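Local coordinates for transcriptional regulator, AsnC family (Agrobacterium tumefaciens str. C58, PDB 3I4P), which probably regulates transcription by sequence-specific DNA binding, as a member of the Lrp/AsnC family with a winged helix-turn-helix and a ligand-binding domain, at residues A[18-23]-A[29-34]; A[36-41]-A[45-50]; A[69-74]-A[80-85]; A[90-95]-A[117-122]. All coordinates share one frame; numbering follows the deposited sequence.

In the fold
From the N terminus, interaction 1 closes the short turn between helices 20-27 and 31-43 of the helix-turn-helix. Interaction 2 follows on the same helix 31-43 and closes its C-terminal end onto strand 47-54; the two touch through V20 and L23 packing on I38. Beyond strand 47-54 the chain enters the ligand-binding domain, where interaction 3 sets the end of strand 63-70 against helix 76-88. Interaction 4 joins strand 92-98 to helix 113-126, across strand 104-110 in sequence. All four lie in series, and none encloses another. Interactions 3 and 4 touch where F82 packs on F95, whereas the centres of interactions 1 and 3 are about 46 Å apart.

Interaction 1. Residues A[18-23]-A[29-34]; sequences LAVADL and LSTTPC
V20 and T31 meet at a slant through their methyl groups, with V20 CG1 3.7 Å from T31 CG2. Beside them the T31 hydroxyl lies against A21, and OG1 is 3.5 Å from both A21 CA and A21 CB. With T31 chi1 at -61°, OG1 is anti to the carbonyl carbon and goes to A21, while CG2 meets V20 and also brushes A21. One turn further along helix 31-43, C34 faces helix 20-27. Its SG comes within 4.3 Å of L23 CD2 and 4.5 Å of V20 CG2, both long apolar contacts. No hydrogen bond joins the two segments, which hold together by apolar packing near the N-terminal ends of both helices. The CA atoms of A21 and T31 approach to 5.0 Å, with only the A21 methyl on the helix 20-27 side of this pair. The two helices and their short connection form the helix-turn-helix, in which helix 31-43 is probably the recognition helix. Around it, L23 packs on I11 and L12 of helix 3-12, V20 reaches W35 and I38 of helix 31-43, and T31 and C34 both touch A24.

Interaction 2. Residues A[36-41]-A[45-50]; sequences RRIQKM and GVIRRR
The guanidinium of R50 meets I38 at its edge: I38 CG2 lies in the guanidinium plane, 3.3 Å from R50 NH2, and the two side chains cross at about a right angle. The R50 chain, extended from CG to NE, carries the group from strand 47-54 back to helix 31-43, where NH1 forms a salt bridge with E42. Next to it, I47 CD1 lies 4.1 Å from I38 CG2 and 4.0 Å from the CB of selenomethionine M41. V46 CB packs against the same M41 CB, at 4.1 Å. M41 O accepts I47 N at 3.2 Å, with the donor 59° out of the carbonyl plane, and a weak, bent bond from V46 N at 2.8 Å. G45, with positive phi, completes a Schellman motif that ends the helix. Strand 47-50 then leaves at 102° to helix 36-41, and its I47, R49 and R50 pair with an antiparallel strand of the second subunit. I38, I47 and M41 CB make an apolar patch between helix and strand, while the rest of M41 runs toward helix 3-12. The regular I47 bond and the weak V46 one, both ending on M41 O, tie the chain's turn out of the helix; E42 would probably offset the R50 charge beside apolar I38.

Interaction 3. Residues A[69-74]-A[80-85]; sequences IRTASH and KRFSEV
T71 and F82 make the nearest backbone approach, their CA atoms 9.8 Å apart, so strand 63-70 and the loop that follows it meet helix 76-88 through side chains alone. F82 spans the gap. Its ring is swung anti to the backbone N (chi1 163°) and reaches off the helix to the end of the strand. I69 comes from the opposite direction and sets CD1 at the ring edge, near the ring plane, 4.1 Å from F82 CZ. T71 takes a different place: its OG1 lies over one face, 4.5 Å from the same F82 CZ. That hydroxyl is buried here and has no partner in the model, whereas the backbone N of T71 is held by D103 OD2. F82 also belongs to an aromatic group, with the W78 ring nearly parallel to it and the Y104 ring inclined; H74 in turn stacks on W78. The packing is that of the split beta-alpha-beta crossover from strand 63-70 to strand 92-98, with strand 104-110 between them, in a ferredoxin-like, beta-alpha-beta-beta-alpha-beta domain, as in Lrp/AsnC ligand-binding domains. Calcium-binding residues D103 and V132 lie about 4 Å from T71 and I69 respectively, side chain to side chain, though no calcium is bound to them in this chain.

Interaction 4. Residues A[90-95]-A[117-122]; sequences PEVVEF and DAFYKR
In the ferredoxin-like ligand-binding domain, E91, just before strand 92-98, and V92, its first residue, meet helix 113-126 through F119 and R122; the strand is an outer one of the sheet within this chain. E91 OE2 forms a salt bridge with R122 NH2 at 2.9 Å. The carboxylate comes to the edge of the guanidinium, the two planes are 33° apart, and the side chains cross at about a right angle. E91 points at the helix, and its bend at chi2 (88°) turns the carboxylate to the P90 side, where R122 NH2 meets OE2. The same OE2 is also hydrogen-bonded to Y151 of the second subunit, and R122 packs on the same tyrosine. E91 OE1 is buried without a hydrogen-bond partner in the model; it lies 3.7 Å from F119 CD1, its carboxylate plane inclined by 51° to the ring. V92 CG2 meets F119 CZ at 3.6 Å, their side chains roughly perpendicular. F119 CA lies over one face of the R122 guanidinium, 3.5 Å above its plane and displaced toward the rim. Further along the strand, V93 and E94 form a classic beta bulge opposite R107. F119 sits over V108 of strand 104-110 and meets F89 edge-to-face, F95 packs on helix 76-88, and E94 and F95 pair with an antiparallel strand of the second subunit, extending the sheet across the interface.

Interaction 1. Residues A[18-23]-A[29-34]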
loop_
_atom_site.group_PDB
_atom_site.type_symbol
_atom_site.label_atom_id
_atom_site.label_comp_id
_atom_site.label_asym_id
_atom_site.label_seq_id
_atom_site.Cartn_x
_atom_site.Cartn_y
_atom_site.Cartn_z
ATOM N N LEU A 18 22.650 -34.236 27.895
ATOM C CA LEU A 18 23.642 -35.319 27.887
ATOM C C LEU A 18 24.671 -35.156 28.997
ATOM O O LEU A 18 25.100 -34.042 29.298
ATOM C CB LEU A 18 24.402 -35.391 26.549
ATOM C CG LEU A 18 23.646 -35.914 25.324
ATOM C CD1 LEU A 18 24.521 -35.744 24.087
ATOM C CD2 LEU A 18 23.272 -37.394 25.550
ATOM N N ALA A 19 25.069 -36.262 29.609
ATOM C CA ALA A 19 26.197 -36.230 30.521
ATOM C C ALA A 19 27.417 -35.789 29.686
ATOM O O ALA A 19 27.522 -36.113 28.484
ATOM C CB ALA A 19 26.404 -37.610 31.175
ATOM N N VAL A 20 28.304 -35.008 30.299
ATOM C CA VAL A 20 29.447 -34.431 29.563
ATOM C C VAL A 20 30.342 -35.538 28.953
ATOM O O VAL A 20 30.891 -35.354 27.879
ATOM C CB VAL A 20 30.304 -33.485 30.462
ATOM C CG1 VAL A 20 31.120 -34.284 31.515
ATOM C CG2 VAL A 20 31.232 -32.604 29.588
ATOM N N ALA A 21 30.451 -36.688 29.636
ATOM C CA ALA A 21 31.174 -37.846 29.104
ATOM C C ALA A 21 30.563 -38.451 27.820
ATOM O O ALA A 21 31.295 -38.960 26.980
ATOM C CB ALA A 21 31.336 -38.938 30.192
ATOM N N ASP A 22 29.240 -38.419 27.674
ATOM C CA ASP A 22 28.591 -38.915 26.447
ATOM C C ASP A 22 28.691 -37.914 25.321
ATOM O O ASP A 22 28.862 -38.338 24.180
ATOM C CB ASP A 22 27.119 -39.280 26.662
ATOM C CG ASP A 22 26.934 -40.507 27.568
ATOM O OD1 ASP A 22 27.750 -41.465 27.516
ATOM O OD2 ASP A 22 25.949 -40.515 28.331
ATOM N N LEU A 23 28.623 -36.616 25.619
ATOM C CA LEU A 23 28.857 -35.584 24.599
ATOM C C LEU A 23 30.286 -35.697 24.038
ATOM O O LEU A 23 30.467 -35.678 22.819
ATOM C CB LEU A 23 28.631 -34.165 25.145
ATOM C CG LEU A 23 28.189 -33.103 24.128
ATOM C CD1 LEU A 23 27.768 -31.809 24.822
ATOM C CD2 LEU A 23 29.252 -32.801 23.113
ATOM N N LEU A 29 36.117 -36.699 21.540
ATOM C CA LEU A 29 36.968 -36.107 22.577
ATOM C C LEU A 29 36.948 -36.924 23.875
ATOM O O LEU A 29 35.956 -37.604 24.191
ATOM C CB LEU A 29 36.471 -34.696 22.874
ATOM C CG LEU A 29 37.298 -33.427 22.633
ATOM C CD1 LEU A 29 38.314 -33.525 21.494
ATOM C CD2 LEU A 29 36.350 -32.234 22.449
ATOM N N SER A 30 38.056 -36.874 24.624
ATOM C CA SER A 30 38.039 -37.326 26.017
ATOM C C SER A 30 37.205 -36.334 26.855
ATOM O O SER A 30 36.930 -35.192 26.434
ATOM C CB SER A 30 39.460 -37.557 26.587
ATOM O OG SER A 30 40.210 -36.370 26.740
ATOM N N THR A 31 36.790 -36.778 28.032
ATOM C CA THR A 31 35.806 -36.041 28.825
ATOM C C THR A 31 36.327 -34.684 29.333
ATOM O O THR A 31 35.675 -33.680 29.170
ATOM C CB THR A 31 35.294 -36.930 29.978
ATOM O OG1 THR A 31 34.659 -38.086 29.402
ATOM C CG2 THR A 31 34.292 -36.156 30.881
ATOM N N THR A 32 37.514 -34.657 29.938
ATOM C CA THR A 32 38.019 -33.420 30.541
ATOM C C THR A 32 38.173 -32.293 29.522
ATOM O O THR A 32 37.660 -31.218 29.758
ATOM C CB THR A 32 39.319 -33.646 31.330
ATOM O OG1 THR A 32 39.055 -34.609 32.346
ATOM C CG2 THR A 32 39.833 -32.342 31.971
ATOM N N PRO A 33 38.884 -32.534 28.392
ATOM C CA PRO A 33 38.995 -31.497 27.349
ATOM C C PRO A 33 37.647 -31.017 26.814
ATOM O O PRO A 33 37.505 -29.846 26.459
ATOM C CB PRO A 33 39.799 -32.184 26.235
ATOM C CG PRO A 33 40.500 -33.279 26.885
ATOM C CD PRO A 33 39.735 -33.702 28.095
ATOM N N CYS A 34 36.669 -31.910 26.756
ATOM C CA CYS A 34 35.331 -31.523 26.352
ATOM C C CYS A 34 34.701 -30.589 27.399
ATOM O O CYS A 34 34.217 -29.509 27.073
ATOM C CB CYS A 34 34.449 -32.742 26.133
ATOM S SG CYS A 34 32.863 -32.280 25.407
#

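Interaction 2. Residues A[36-41]-A[45-50]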
loop_
_atom_site.group_PDB
_atom_site.type_symbol
_atom_site.label_atom_id
_atom_site.label_comp_id
_atom_site.label_asym_id
_atom_site.label_seq_id
_atom_site.Cartn_x
_atom_site.Cartn_y
_atom_site.Cartn_z
ATOM N N ARG A 36 36.249 -28.792 29.657
ATOM C CA ARG A 36 37.010 -27.540 29.678
ATOM C C ARG A 36 36.623 -26.583 28.533
ATOM O O ARG A 36 36.634 -25.380 28.721
ATOM C CB ARG A 36 38.526 -27.822 29.688
ATOM C CG ARG A 36 39.056 -28.298 31.049
ATOM C CD ARG A 36 40.530 -28.756 31.014
ATOM N NE ARG A 36 41.459 -27.753 30.484
ATOM N N ARG A 37 36.262 -27.123 27.369
ATOM C CA ARG A 37 35.831 -26.324 26.223
ATOM C C ARG A 37 34.474 -25.674 26.476
ATOM O O ARG A 37 34.242 -24.503 26.113
ATOM C CB ARG A 37 35.746 -27.195 24.970
ATOM C CG ARG A 37 37.109 -27.444 24.313
ATOM C CD ARG A 37 37.014 -28.514 23.253
ATOM N NE ARG A 37 38.232 -28.625 22.457
ATOM C CZ ARG A 37 38.574 -27.821 21.456
ATOM N NH1 ARG A 37 37.808 -26.796 21.104
ATOM N NH2 ARG A 37 39.712 -28.040 20.800
ATOM N N ILE A 38 33.587 -26.462 27.089
ATOM C CA ILE A 38 32.255 -26.031 27.423
ATOM C C ILE A 38 32.323 -24.911 28.470
ATOM O O ILE A 38 31.656 -23.907 28.308
ATOM C CB ILE A 38 31.366 -27.220 27.883
ATOM C CG1 ILE A 38 31.106 -28.178 26.707
ATOM C CG2 ILE A 38 30.034 -26.699 28.456
ATOM C CD1 ILE A 38 30.543 -29.534 27.081
ATOM N N GLN A 39 33.138 -25.103 29.511
ATOM C CA GLN A 39 33.362 -24.094 30.555
ATOM C C GLN A 39 33.835 -22.751 29.986
ATOM O O GLN A 39 33.341 -21.690 30.381
ATOM C CB GLN A 39 34.385 -24.602 31.582
ATOM C CG GLN A 39 34.757 -23.573 32.657
ATOM C CD GLN A 39 35.505 -24.171 33.829
ATOM O OE1 GLN A 39 34.978 -24.250 34.935
ATOM N NE2 GLN A 39 36.737 -24.595 33.593
ATOM N N LYS A 40 34.803 -22.810 29.073
ATOM C CA LYS A 40 35.365 -21.612 28.413
ATOM C C LYS A 40 34.245 -20.856 27.661
ATOM O O LYS A 40 34.157 -19.632 27.720
ATOM C CB LYS A 40 36.475 -22.017 27.417
ATOM C CG LYS A 40 37.772 -21.143 27.412
ATOM C CD LYS A 40 37.740 -19.926 26.456
ATOM C CE LYS A 40 39.139 -19.305 26.224
HETATM N N MSE A 41 33.399 -21.612 26.964
HETATM C CA MSE A 41 32.323 -21.040 26.163
HETATM C C MSE A 41 31.220 -20.432 27.012
HETATM O O MSE A 41 30.624 -19.429 26.604
HETATM C CB MSE A 41 31.766 -22.072 25.168
HETATM C CG MSE A 41 32.705 -22.237 23.970
HETATM SE SE MSE A 41 32.044 -23.281 22.524
HETATM C CE MSE A 41 32.053 -25.018 23.318
ATOM N N GLY A 45 30.567 -16.422 27.414
ATOM C CA GLY A 45 29.196 -16.065 27.076
ATOM C C GLY A 45 28.720 -16.508 25.702
ATOM O O GLY A 45 27.672 -16.084 25.278
ATOM N N VAL A 46 29.487 -17.361 25.013
ATOM C CA VAL A 46 29.057 -17.977 23.741
ATOM C C VAL A 46 27.791 -18.799 23.987
ATOM O O VAL A 46 26.785 -18.600 23.324
ATOM C CB VAL A 46 30.163 -18.851 23.118
ATOM C CG1 VAL A 46 29.655 -19.530 21.864
ATOM C CG2 VAL A 46 31.420 -18.018 22.821
ATOM N N ILE A 47 27.857 -19.698 24.961
ATOM C CA ILE A 47 26.668 -20.284 25.600
ATOM C C ILE A 47 26.155 -19.268 26.621
ATOM O O ILE A 47 26.833 -18.992 27.602
ATOM C CB ILE A 47 26.984 -21.615 26.354
ATOM C CG1 ILE A 47 27.624 -22.674 25.418
ATOM C CG2 ILE A 47 25.727 -22.140 27.043
ATOM C CD1 ILE A 47 28.297 -23.837 26.169
ATOM N N ARG A 48 24.973 -18.703 26.405
ATOM C CA ARG A 48 24.480 -17.665 27.332
ATOM C C ARG A 48 23.675 -18.268 28.482
ATOM O O ARG A 48 23.753 -17.778 29.605
ATOM C CB ARG A 48 23.734 -16.526 26.638
ATOM C CG ARG A 48 22.923 -16.887 25.478
ATOM C CD ARG A 48 22.375 -15.667 24.768
ATOM N NE ARG A 48 21.186 -16.003 23.976
ATOM C CZ ARG A 48 19.932 -15.995 24.436
ATOM N NH1 ARG A 48 19.671 -15.673 25.696
ATOM N NH2 ARG A 48 18.917 -16.300 23.628
ATOM N N ARG A 49 22.944 -19.339 28.184
ATOM C CA ARG A 49 22.141 -20.072 29.157
ATOM C C ARG A 49 21.668 -21.394 28.576
ATOM O O ARG A 49 21.771 -21.651 27.387
ATOM C CB ARG A 49 20.915 -19.247 29.598
ATOM C CG ARG A 49 19.809 -19.062 28.537
ATOM C CD ARG A 49 18.646 -18.366 29.129
ATOM N NE ARG A 49 19.009 -16.998 29.428
ATOM C CZ ARG A 49 18.343 -16.194 30.248
ATOM N NH1 ARG A 49 17.251 -16.613 30.901
ATOM N NH2 ARG A 49 18.799 -14.964 30.436
ATOM N N ARG A 50 21.172 -22.230 29.461
ATOM C CA ARG A 50 20.490 -23.486 29.127
ATOM C C ARG A 50 19.075 -23.440 29.707
ATOM O O ARG A 50 18.904 -23.033 30.865
ATOM C CB ARG A 50 21.230 -24.671 29.678
ATOM C CG ARG A 50 22.589 -24.933 29.038
ATOM C CD ARG A 50 23.258 -26.068 29.814
ATOM N NE ARG A 50 24.474 -26.660 29.239
ATOM C CZ ARG A 50 25.664 -26.069 29.222
ATOM N NH1 ARG A 50 25.813 -24.814 29.667
ATOM N NH2 ARG A 50 26.716 -26.715 28.721
#

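Interaction 3. Residues A[69-74]-A[80-85]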
loop_
_atom_site.group_PDB
_atom_site.type_symbol
_atom_site.label_atom_id
_atom_site.label_comp_id
_atom_site.label_asym_id
_atom_site.label_seq_id
_atom_site.Cartn_x
_atom_site.Cartn_y
_atom_site.Cartn_z
ATOM N N ILE A 69 4.271 -2.060 14.615
ATOM C CA ILE A 69 4.065 -0.764 15.276
ATOM C C ILE A 69 4.777 0.331 14.507
ATOM O O ILE A 69 5.913 0.154 14.013
ATOM C CB ILE A 69 4.535 -0.753 16.789
ATOM C CG1 ILE A 69 3.721 -1.762 17.611
ATOM C CG2 ILE A 69 4.364 0.663 17.452
ATOM C CD1 ILE A 69 4.175 -1.929 19.092
ATOM N N ARG A 70 4.063 1.451 14.374
ATOM C CA ARG A 70 4.644 2.729 13.971
ATOM C C ARG A 70 4.434 3.730 15.106
ATOM O O ARG A 70 3.360 3.800 15.721
ATOM C CB ARG A 70 4.030 3.270 12.694
ATOM C CG ARG A 70 4.234 2.379 11.514
ATOM C CD ARG A 70 3.736 3.033 10.248
ATOM N NE ARG A 70 3.510 2.013 9.229
ATOM N N THR A 71 5.496 4.490 15.349
ATOM C CA THR A 71 5.597 5.446 16.408
ATOM C C THR A 71 5.616 6.844 15.747
ATOM O O THR A 71 5.772 6.974 14.523
ATOM C CB THR A 71 6.894 5.144 17.235
ATOM O OG1 THR A 71 6.757 3.898 17.954
ATOM C CG2 THR A 71 7.208 6.246 18.221
ATOM N N ALA A 72 5.373 7.873 16.557
ATOM C CA ALA A 72 5.592 9.244 16.162
ATOM C C ALA A 72 7.084 9.529 16.339
ATOM O O ALA A 72 7.828 8.662 16.805
ATOM C CB ALA A 72 4.752 10.177 17.050
ATOM N N SER A 73 7.519 10.740 15.993
ATOM C CA SER A 73 8.862 11.201 16.341
ATOM C C SER A 73 8.963 11.315 17.865
ATOM O O SER A 73 8.077 11.915 18.491
ATOM C CB SER A 73 9.152 12.580 15.722
ATOM O OG SER A 73 8.711 12.685 14.373
ATOM N N HIS A 74 10.024 10.754 18.456
ATOM C CA HIS A 74 10.229 10.785 19.921
ATOM C C HIS A 74 11.697 10.814 20.366
ATOM O O HIS A 74 12.581 10.359 19.647
ATOM C CB HIS A 74 9.526 9.584 20.579
ATOM C CG HIS A 74 8.047 9.760 20.723
ATOM N ND1 HIS A 74 7.133 9.012 20.010
ATOM C CD2 HIS A 74 7.322 10.629 21.471
ATOM C CE1 HIS A 74 5.910 9.399 20.325
ATOM N NE2 HIS A 74 5.997 10.374 21.214
ATOM N N LYS A 80 13.546 4.557 24.767
ATOM C CA LYS A 80 14.082 3.683 25.838
ATOM C C LYS A 80 12.989 3.187 26.817
ATOM O O LYS A 80 12.985 2.017 27.211
ATOM C CB LYS A 80 15.235 4.345 26.588
ATOM N N ARG A 81 12.032 4.049 27.147
ATOM C CA ARG A 81 10.927 3.687 28.043
ATOM C C ARG A 81 9.796 2.919 27.362
ATOM O O ARG A 81 9.164 2.050 27.969
ATOM C CB ARG A 81 10.343 4.945 28.666
ATOM C CG ARG A 81 9.770 4.725 30.065
ATOM C CD ARG A 81 9.561 6.050 30.831
ATOM N NE ARG A 81 10.658 7.007 30.627
ATOM C CZ ARG A 81 10.610 8.128 29.892
ATOM N NH1 ARG A 81 9.504 8.495 29.235
ATOM N NH2 ARG A 81 11.699 8.893 29.812
ATOM N N PHE A 82 9.502 3.280 26.123
ATOM C CA PHE A 82 8.568 2.527 25.310
ATOM C C PHE A 82 9.041 1.045 25.198
ATOM O O PHE A 82 8.270 0.107 25.414
ATOM C CB PHE A 82 8.428 3.192 23.932
ATOM C CG PHE A 82 7.831 2.305 22.893
ATOM C CD1 PHE A 82 6.459 2.173 22.785
ATOM C CD2 PHE A 82 8.641 1.582 22.032
ATOM C CE1 PHE A 82 5.909 1.336 21.836
ATOM C CE2 PHE A 82 8.097 0.748 21.074
ATOM C CZ PHE A 82 6.732 0.612 20.975
ATOM N N SER A 83 10.321 0.842 24.895
ATOM C CA SER A 83 10.809 -0.497 24.692
ATOM C C SER A 83 10.963 -1.277 26.006
ATOM O O SER A 83 10.799 -2.503 25.997
ATOM C CB SER A 83 12.081 -0.500 23.819
ATOM O OG SER A 83 13.237 -0.198 24.550
ATOM N N GLU A 84 11.231 -0.584 27.125
ATOM C CA GLU A 84 11.190 -1.220 28.455
ATOM C C GLU A 84 9.769 -1.700 28.848
ATOM O O GLU A 84 9.631 -2.788 29.447
ATOM C CB GLU A 84 11.737 -0.297 29.560
ATOM C CG GLU A 84 13.262 -0.208 29.611
ATOM N N VAL A 85 8.721 -0.923 28.534
ATOM C CA VAL A 85 7.363 -1.309 28.959
ATOM C C VAL A 85 6.789 -2.387 28.043
ATOM O O VAL A 85 6.100 -3.285 28.518
ATOM C CB VAL A 85 6.344 -0.121 29.122
ATOM C CG1 VAL A 85 6.965 1.068 29.900
ATOM C CG2 VAL A 85 5.771 0.292 27.806
#

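Interaction 4. Residues A[90-95]-A[117-122]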
loop_
_atom_site.group_PDB
_atom_site.type_symbol
_atom_site.label_atom_id
_atom_site.label_comp_id
_atom_site.label_asym_id
_atom_site.label_seq_id
_atom_site.Cartn_x
_atom_site.Cartn_y
_atom_site.Cartn_z
ATOM N N PRO A 90 4.894 -10.494 29.366
ATOM C CA PRO A 90 5.339 -11.887 29.161
ATOM C C PRO A 90 4.894 -12.497 27.815
ATOM O O PRO A 90 5.569 -13.383 27.292
ATOM C CB PRO A 90 4.736 -12.641 30.342
ATOM C CG PRO A 90 3.931 -11.649 31.143
ATOM C CD PRO A 90 3.940 -10.336 30.482
ATOM N N GLU A 91 3.794 -11.986 27.254
ATOM C CA GLU A 91 3.320 -12.399 25.967
ATOM C C GLU A 91 4.173 -11.874 24.825
ATOM O O GLU A 91 4.052 -12.401 23.748
ATOM C CB GLU A 91 1.870 -11.958 25.687
ATOM C CG GLU A 91 0.872 -12.474 26.676
ATOM C CD GLU A 91 0.688 -11.554 27.898
ATOM O OE1 GLU A 91 1.469 -10.587 28.095
ATOM O OE2 GLU A 91 -0.255 -11.830 28.676
ATOM N N VAL A 92 4.993 -10.849 25.030
ATOM C CA VAL A 92 5.830 -10.348 23.934
ATOM C C VAL A 92 7.112 -11.175 23.986
ATOM O O VAL A 92 7.983 -10.972 24.867
ATOM C CB VAL A 92 6.144 -8.844 24.062
ATOM C CG1 VAL A 92 7.120 -8.388 22.949
ATOM C CG2 VAL A 92 4.834 -8.050 24.124
ATOM N N VAL A 93 7.202 -12.152 23.085
ATOM C CA VAL A 93 8.294 -13.091 23.203
ATOM C C VAL A 93 9.486 -12.651 22.348
ATOM O O VAL A 93 10.644 -13.078 22.585
ATOM C CB VAL A 93 7.841 -14.549 22.979
ATOM C CG1 VAL A 93 6.969 -15.025 24.180
ATOM C CG2 VAL A 93 7.172 -14.713 21.662
ATOM N N GLU A 94 9.217 -11.775 21.377
ATOM C CA GLU A 94 10.268 -11.239 20.522
ATOM C C GLU A 94 9.880 -9.840 20.187
ATOM O O GLU A 94 8.714 -9.556 20.008
ATOM C CB GLU A 94 10.458 -12.066 19.235
ATOM C CG GLU A 94 10.895 -13.457 19.476
ATOM C CD GLU A 94 10.999 -14.328 18.189
ATOM O OE1 GLU A 94 11.350 -13.796 17.125
ATOM O OE2 GLU A 94 10.740 -15.550 18.308
ATOM N N PHE A 95 10.874 -8.978 20.070
ATOM C CA PHE A 95 10.641 -7.533 19.942
ATOM C C PHE A 95 11.826 -6.931 19.223
ATOM O O PHE A 95 12.976 -7.024 19.711
ATOM C CB PHE A 95 10.484 -6.961 21.355
ATOM C CG PHE A 95 10.224 -5.480 21.435
ATOM C CD1 PHE A 95 9.677 -4.752 20.389
ATOM C CD2 PHE A 95 10.450 -4.830 22.627
ATOM C CE1 PHE A 95 9.394 -3.380 20.534
ATOM C CE2 PHE A 95 10.197 -3.457 22.763
ATOM C CZ PHE A 95 9.650 -2.742 21.717
ATOM N N ASP A 117 -6.956 -9.738 22.043
ATOM C CA ASP A 117 -7.698 -8.495 22.297
ATOM C C ASP A 117 -7.402 -7.914 23.699
ATOM O O ASP A 117 -7.053 -6.752 23.806
ATOM C CB ASP A 117 -9.192 -8.690 22.076
ATOM C CG ASP A 117 -9.962 -7.367 22.060
ATOM O OD1 ASP A 117 -9.449 -6.350 21.552
ATOM O OD2 ASP A 117 -11.096 -7.335 22.565
ATOM N N ALA A 118 -7.479 -8.728 24.751
ATOM C CA ALA A 118 -7.220 -8.237 26.134
ATOM C C ALA A 118 -5.740 -7.876 26.373
ATOM O O ALA A 118 -5.432 -7.027 27.215
ATOM C CB ALA A 118 -7.717 -9.254 27.188
ATOM N N PHE A 119 -4.826 -8.521 25.655
ATOM C CA PHE A 119 -3.396 -8.193 25.775
ATOM C C PHE A 119 -3.163 -6.795 25.180
ATOM O O PHE A 119 -2.558 -5.922 25.806
ATOM C CB PHE A 119 -2.491 -9.225 25.061
ATOM C CG PHE A 119 -1.157 -8.636 24.614
ATOM C CD1 PHE A 119 -0.128 -8.440 25.526
ATOM C CD2 PHE A 119 -0.971 -8.207 23.294
ATOM C CE1 PHE A 119 1.077 -7.833 25.137
ATOM C CE2 PHE A 119 0.234 -7.609 22.887
ATOM C CZ PHE A 119 1.264 -7.428 23.804
ATOM N N TYR A 120 -3.644 -6.634 23.941
ATOM C CA TYR A 120 -3.650 -5.380 23.215
ATOM C C TYR A 120 -4.211 -4.217 24.033
ATOM O O TYR A 120 -3.634 -3.154 23.986
ATOM C CB TYR A 120 -4.465 -5.521 21.923
ATOM C CG TYR A 120 -4.445 -4.280 21.085
ATOM C CD1 TYR A 120 -3.446 -4.091 20.146
ATOM C CD2 TYR A 120 -5.427 -3.279 21.232
ATOM C CE1 TYR A 120 -3.392 -2.942 19.373
ATOM C CE2 TYR A 120 -5.396 -2.116 20.443
ATOM C CZ TYR A 120 -4.351 -1.959 19.524
ATOM O OH TYR A 120 -4.246 -0.851 18.719
ATOM N N LYS A 121 -5.330 -4.412 24.741
ATOM C CA LYS A 121 -5.872 -3.346 25.607
ATOM C C LYS A 121 -4.918 -2.979 26.733
ATOM O O LYS A 121 -4.845 -1.802 27.093
ATOM C CB LYS A 121 -7.210 -3.687 26.279
ATOM C CG LYS A 121 -8.381 -4.154 25.407
ATOM C CD LYS A 121 -8.922 -3.099 24.474
ATOM C CE LYS A 121 -10.479 -3.173 24.406
ATOM N NZ LYS A 121 -11.030 -4.528 24.700
ATOM N N ARG A 122 -4.242 -3.966 27.321
ATOM C CA ARG A 122 -3.283 -3.676 28.384
ATOM C C ARG A 122 -2.069 -2.940 27.834
ATOM O O ARG A 122 -1.617 -1.980 28.436
ATOM C CB ARG A 122 -2.838 -4.933 29.145
ATOM C CG ARG A 122 -3.926 -5.584 29.984
ATOM C CD ARG A 122 -3.433 -6.761 30.856
ATOM N NE ARG A 122 -2.573 -7.720 30.135
ATOM C CZ ARG A 122 -2.996 -8.836 29.518
ATOM N NH1 ARG A 122 -4.295 -9.195 29.496
ATOM N NH2 ARG A 122 -2.105 -9.601 28.885
#